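Local coordinates for RNA-binding protein Smaug (Drosophila melanogaster, PDB 1OXJ) that recognises RNA through its SAM domain, which is joined in this RNA-binding fragment to a helical PHAT domain, at residues L90-L101 with W144-F155. Numbering follows the deposited sequence.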
loop_
_atom_site.group_PDB
_atom_site.type_symbol
_atom_site.label_atom_id
_atom_site.label_comp_id
_atom_site.label_asym_id
_atom_site.label_seq_id
_atom_site.Cartn_x
_atom_site.Cartn_y
_atom_site.Cartn_z
ATOM N N LEU A 90 -5.219 -4.408 -1.684
ATOM C CA LEU A 90 -3.795 -4.286 -1.380
ATOM C C LEU A 90 -3.001 -3.708 -2.542
ATOM O O LEU A 90 -2.058 -2.942 -2.344
ATOM C CB LEU A 90 -3.200 -5.640 -0.982
ATOM C CG LEU A 90 -3.730 -6.263 0.313
ATOM C CD1 LEU A 90 -3.104 -7.638 0.498
ATOM C CD2 LEU A 90 -3.414 -5.360 1.512
ATOM N N THR A 91 -3.394 -4.070 -3.755
ATOM C CA THR A 91 -2.720 -3.598 -4.960
ATOM C C THR A 91 -2.636 -2.075 -5.028
ATOM O O THR A 91 -1.649 -1.514 -5.523
ATOM C CB THR A 91 -3.448 -4.116 -6.212
ATOM O OG1 THR A 91 -3.242 -5.534 -6.317
ATOM C CG2 THR A 91 -2.940 -3.418 -7.460
ATOM N N ASN A 92 -3.669 -1.409 -4.520
ATOM C CA ASN A 92 -3.719 0.045 -4.549
ATOM C C ASN A 92 -3.090 0.699 -3.331
ATOM O O ASN A 92 -3.167 1.914 -3.165
ATOM C CB ASN A 92 -5.168 0.506 -4.692
ATOM C CG ASN A 92 -5.805 -0.001 -5.968
ATOM O OD1 ASN A 92 -5.241 0.153 -7.051
ATOM N ND2 ASN A 92 -6.980 -0.607 -5.852
ATOM N N ILE A 93 -2.456 -0.101 -2.484
ATOM C CA ILE A 93 -1.825 0.440 -1.284
ATOM C C ILE A 93 -0.330 0.125 -1.231
ATOM O O ILE A 93 0.472 0.921 -0.731
ATOM C CB ILE A 93 -2.506 -0.135 -0.013
ATOM C CG1 ILE A 93 -3.952 0.369 0.070
ATOM C CG2 ILE A 93 -1.726 0.258 1.242
ATOM C CD1 ILE A 93 -4.708 -0.159 1.280
ATOM N N VAL A 94 0.041 -1.021 -1.785
ATOM C CA VAL A 94 1.431 -1.472 -1.738
ATOM C C VAL A 94 2.495 -0.487 -2.238
ATOM O O VAL A 94 3.616 -0.467 -1.717
ATOM C CB VAL A 94 1.588 -2.816 -2.473
ATOM C CG1 VAL A 94 1.406 -2.622 -3.980
ATOM C CG2 VAL A 94 2.934 -3.441 -2.118
ATOM N N LEU A 95 2.145 0.346 -3.212
ATOM C CA LEU A 95 3.102 1.316 -3.756
ATOM C C LEU A 95 3.017 2.699 -3.126
ATOM O O LEU A 95 3.820 3.579 -3.452
ATOM C CB LEU A 95 2.914 1.462 -5.267
ATOM C CG LEU A 95 3.031 0.176 -6.086
ATOM C CD1 LEU A 95 2.916 0.507 -7.567
ATOM C CD2 LEU A 95 4.353 -0.513 -5.789
ATOM N N THR A 96 2.046 2.907 -2.241
ATOM C CA THR A 96 1.892 4.215 -1.594
ATOM C C THR A 96 2.980 4.505 -0.566
ATOM O O THR A 96 3.549 3.589 0.026
ATOM C CB THR A 96 0.524 4.334 -0.879
ATOM O OG1 THR A 96 0.468 3.404 0.211
ATOM C CG2 THR A 96 -0.608 4.043 -1.846
ATOM N N PRO A 97 3.275 5.797 -0.332
ATOM C CA PRO A 97 4.295 6.212 0.635
ATOM C C PRO A 97 3.905 5.766 2.035
ATOM O O PRO A 97 2.821 6.102 2.525
ATOM C CB PRO A 97 4.304 7.737 0.508
ATOM C CG PRO A 97 3.842 7.974 -0.904
ATOM C CD PRO A 97 2.743 6.954 -1.073
ATOM N N MET A 98 4.781 4.991 2.666
ATOM C CA MET A 98 4.539 4.494 4.009
ATOM C C MET A 98 5.731 4.778 4.906
ATOM O O MET A 98 6.879 4.559 4.527
ATOM C CB MET A 98 4.285 2.979 3.997
ATOM C CG MET A 98 3.003 2.534 3.298
ATOM S SD MET A 98 2.709 0.718 3.505
ATOM C CE MET A 98 2.518 0.199 1.795
ATOM N N LYS A 99 5.447 5.269 6.102
ATOM C CA LYS A 99 6.494 5.553 7.066
ATOM C C LYS A 99 6.996 4.235 7.630
ATOM O O LYS A 99 6.332 3.206 7.516
ATOM C CB LYS A 99 5.944 6.403 8.208
ATOM C CG LYS A 99 5.381 7.748 7.775
ATOM C CD LYS A 99 5.022 8.610 8.975
ATOM C CE LYS A 99 6.266 9.185 9.634
ATOM N NZ LYS A 99 5.921 10.160 10.709
ATOM N N PRO A 100 8.191 4.246 8.235
ATOM C CA PRO A 100 8.754 3.023 8.822
ATOM C C PRO A 100 7.808 2.429 9.873
ATOM O O PRO A 100 6.997 3.144 10.470
ATOM C CB PRO A 100 10.051 3.515 9.450
ATOM C CG PRO A 100 10.488 4.610 8.499
ATOM C CD PRO A 100 9.178 5.343 8.239
ATOM N N LEU A 101 7.904 1.124 10.095
ATOM C CA LEU A 101 7.072 0.475 11.105
ATOM C C LEU A 101 7.398 1.071 12.472
ATOM O O LEU A 101 6.525 1.191 13.337
ATOM C CB LEU A 101 7.342 -1.031 11.131
ATOM C CG LEU A 101 7.028 -1.810 9.855
ATOM C CD1 LEU A 101 7.537 -3.228 10.001
ATOM C CD2 LEU A 101 5.532 -1.812 9.600
ATOM N N TRP A 144 3.109 -10.609 -6.692
ATOM C CA TRP A 144 3.619 -9.304 -7.100
ATOM C C TRP A 144 3.595 -8.357 -5.890
ATOM O O TRP A 144 4.513 -7.563 -5.681
ATOM C CB TRP A 144 2.752 -8.730 -8.212
ATOM C CG TRP A 144 3.105 -7.332 -8.582
ATOM C CD1 TRP A 144 4.141 -6.922 -9.381
ATOM C CD2 TRP A 144 2.432 -6.146 -8.153
ATOM N NE1 TRP A 144 4.147 -5.549 -9.476
ATOM C CE2 TRP A 144 3.109 -5.048 -8.730
ATOM C CE3 TRP A 144 1.318 -5.903 -7.336
ATOM C CZ2 TRP A 144 2.709 -3.724 -8.517
ATOM C CZ3 TRP A 144 0.919 -4.584 -7.123
ATOM C CH2 TRP A 144 1.616 -3.513 -7.713
ATOM N N ILE A 145 2.533 -8.435 -5.096
ATOM C CA ILE A 145 2.434 -7.586 -3.907
ATOM C C ILE A 145 3.591 -7.879 -2.943
ATOM O O ILE A 145 4.260 -6.960 -2.455
ATOM C CB ILE A 145 1.094 -7.824 -3.171
ATOM C CG1 ILE A 145 -0.064 -7.266 -4.008
ATOM C CG2 ILE A 145 1.133 -7.164 -1.776
ATOM C CD1 ILE A 145 -1.458 -7.647 -3.459
ATOM N N LEU A 146 3.822 -9.154 -2.656
ATOM C CA LEU A 146 4.907 -9.521 -1.752
ATOM C C LEU A 146 6.202 -8.992 -2.346
ATOM O O LEU A 146 7.064 -8.477 -1.639
ATOM C CB LEU A 146 4.976 -11.042 -1.592
ATOM C CG LEU A 146 3.738 -11.674 -0.947
ATOM C CD1 LEU A 146 3.878 -13.186 -0.913
ATOM C CD2 LEU A 146 3.558 -11.124 0.455
ATOM N N ASP A 147 6.302 -9.107 -3.662
ATOM C CA ASP A 147 7.460 -8.658 -4.418
ATOM C C ASP A 147 7.753 -7.178 -4.159
ATOM O O ASP A 147 8.878 -6.811 -3.820
ATOM C CB ASP A 147 7.196 -8.915 -5.904
ATOM C CG ASP A 147 8.466 -9.103 -6.699
ATOM O OD1 ASP A 147 9.410 -9.736 -6.176
ATOM O OD2 ASP A 147 8.512 -8.633 -7.855
ATOM N N ARG A 148 6.740 -6.330 -4.307
ATOM C CA ARG A 148 6.900 -4.897 -4.078
ATOM C C ARG A 148 7.105 -4.591 -2.593
ATOM O O ARG A 148 7.790 -3.635 -2.247
ATOM C CB ARG A 148 5.671 -4.132 -4.581
ATOM C CG ARG A 148 5.430 -4.215 -6.084
ATOM C CD ARG A 148 6.408 -3.341 -6.866
ATOM N NE ARG A 148 7.780 -3.844 -6.823
ATOM C CZ ARG A 148 8.213 -4.906 -7.498
ATOM N NH1 ARG A 148 7.382 -5.586 -8.279
ATOM N NH2 ARG A 148 9.480 -5.290 -7.395
ATOM N N SER A 149 6.506 -5.398 -1.719
ATOM C CA SER A 149 6.637 -5.191 -0.276
ATOM C C SER A 149 8.062 -5.503 0.206
ATOM O O SER A 149 8.593 -4.833 1.103
ATOM C CB SER A 149 5.634 -6.076 0.480
ATOM O OG SER A 149 4.295 -5.729 0.155
ATOM N N ILE A 150 8.675 -6.519 -0.392
ATOM C CA ILE A 150 10.035 -6.912 -0.020
ATOM C C ILE A 150 10.996 -5.754 -0.274
ATOM O O ILE A 150 12.003 -5.602 0.419
ATOM C CB ILE A 150 10.489 -8.157 -0.823
ATOM C CG1 ILE A 150 9.717 -9.389 -0.340
ATOM C CG2 ILE A 150 11.985 -8.390 -0.653
ATOM C CD1 ILE A 150 9.909 -10.623 -1.202
ATOM N N HIS A 151 10.658 -4.914 -1.244
ATOM C CA HIS A 151 11.507 -3.783 -1.594
ATOM C C HIS A 151 11.017 -2.432 -1.081
ATOM O O HIS A 151 11.503 -1.381 -1.504
ATOM C CB HIS A 151 11.691 -3.750 -3.111
ATOM C CG HIS A 151 12.356 -4.978 -3.654
ATOM N ND1 HIS A 151 13.668 -5.298 -3.374
ATOM C CD2 HIS A 151 11.880 -5.986 -4.422
ATOM C CE1 HIS A 151 13.970 -6.451 -3.945
ATOM N NE2 HIS A 151 12.902 -6.889 -4.587
ATOM N N ASN A 152 10.057 -2.460 -0.163
ATOM C CA ASN A 152 9.542 -1.229 0.420
ATOM C C ASN A 152 10.437 -0.935 1.622
ATOM O O ASN A 152 10.468 -1.707 2.579
ATOM C CB ASN A 152 8.102 -1.420 0.891
ATOM C CG ASN A 152 7.466 -0.123 1.345
ATOM O OD1 ASN A 152 8.152 0.790 1.816
ATOM N ND2 ASN A 152 6.146 -0.039 1.221
ATOM N N GLU A 153 11.167 0.173 1.568
ATOM C CA GLU A 153 12.071 0.533 2.654
ATOM C C GLU A 153 11.426 0.519 4.034
ATOM O O GLU A 153 12.102 0.266 5.031
ATOM C CB GLU A 153 12.704 1.898 2.377
ATOM C CG GLU A 153 13.747 1.850 1.264
ATOM C CD GLU A 153 14.410 3.191 1.013
ATOM O OE1 GLU A 153 14.749 3.876 2.003
ATOM O OE2 GLU A 153 14.601 3.555 -0.170
ATOM N N ALA A 154 10.126 0.782 4.094
ATOM C CA ALA A 154 9.413 0.782 5.365
ATOM C C ALA A 154 9.340 -0.626 5.956
ATOM O O ALA A 154 9.103 -0.788 7.153
ATOM C CB ALA A 154 8.008 1.340 5.174
ATOM N N PHE A 155 9.550 -1.642 5.121
ATOM C CA PHE A 155 9.500 -3.030 5.583
ATOM C C PHE A 155 10.893 -3.631 5.660
ATOM O O PHE A 155 11.059 -4.847 5.740
ATOM C CB PHE A 155 8.634 -3.887 4.652
ATOM C CG PHE A 155 7.205 -3.437 4.563
ATOM C CD1 PHE A 155 6.536 -2.974 5.695
ATOM C CD2 PHE A 155 6.521 -3.486 3.351
ATOM C CE1 PHE A 155 5.206 -2.563 5.621
ATOM C CE2 PHE A 155 5.193 -3.079 3.265
ATOM C CZ PHE A 155 4.532 -2.616 4.402
HETATM O O HOH W 1 7.417 3.520 2.106
#
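Val94 packs against Trp144, Ile145, Arg148 and Ser149 of helix 136-150 within the helical PHAT domain, where the type I beta turn Ile93-Thr96 comes after helix 83-91. Its two methyls divide the work. CG2, anti to the backbone N, packs against Arg148 CB and lies 3.5 Å from Ser149 OG; CG1 meets the Trp144 ring obliquely, 3.7 Å from CZ3. Next to it the methyl Ile145 CD1 abuts Leu90 CB at 3.6 Å, and Phe115 of helix 111-127 touches both Leu90 and Ser149, placing this tight part in the domain interior. The buried hydroxyl of Ser149 turns back to Ile145 O, which also accepts the backbone N of Ser149, so the polar atom that the valine methyl packs against is itself held within the helix.

Toward Leu95 and the outer parts of Trp144 and Arg148 the contact thins into partly exposed side chains. Leu95 reaches the indole edge with CD1 and touches Arg148 CD with CD2, while the arginine, its CG beside the backbone N (chi1 -64°), lays that carbon 3.5 Å above one face of the indole, near the rim.

No direct hydrogen bond joins 90-101 to 144-155; around Asn152 a water bridges them instead, accepting from Met98 N and donating to Asn152 OD1 at 2.8 Å. That same oxygen closes an Asx turn with Ala154 N, which approaches from above the carbonyl plane. A leucine in place of Asn152 would probably leave both the water and Ala154 N without their acceptor and weaken the turn that presents Ala154. Met98 bends at chi3 (-126°) between Asn152 and Phe155, its sulfur making an oblique Met-aromatic contact with the ring. Leu101 CD2 comes to the edge of that ring, and Ala154 CB sits 3.4 Å from Lys99 O.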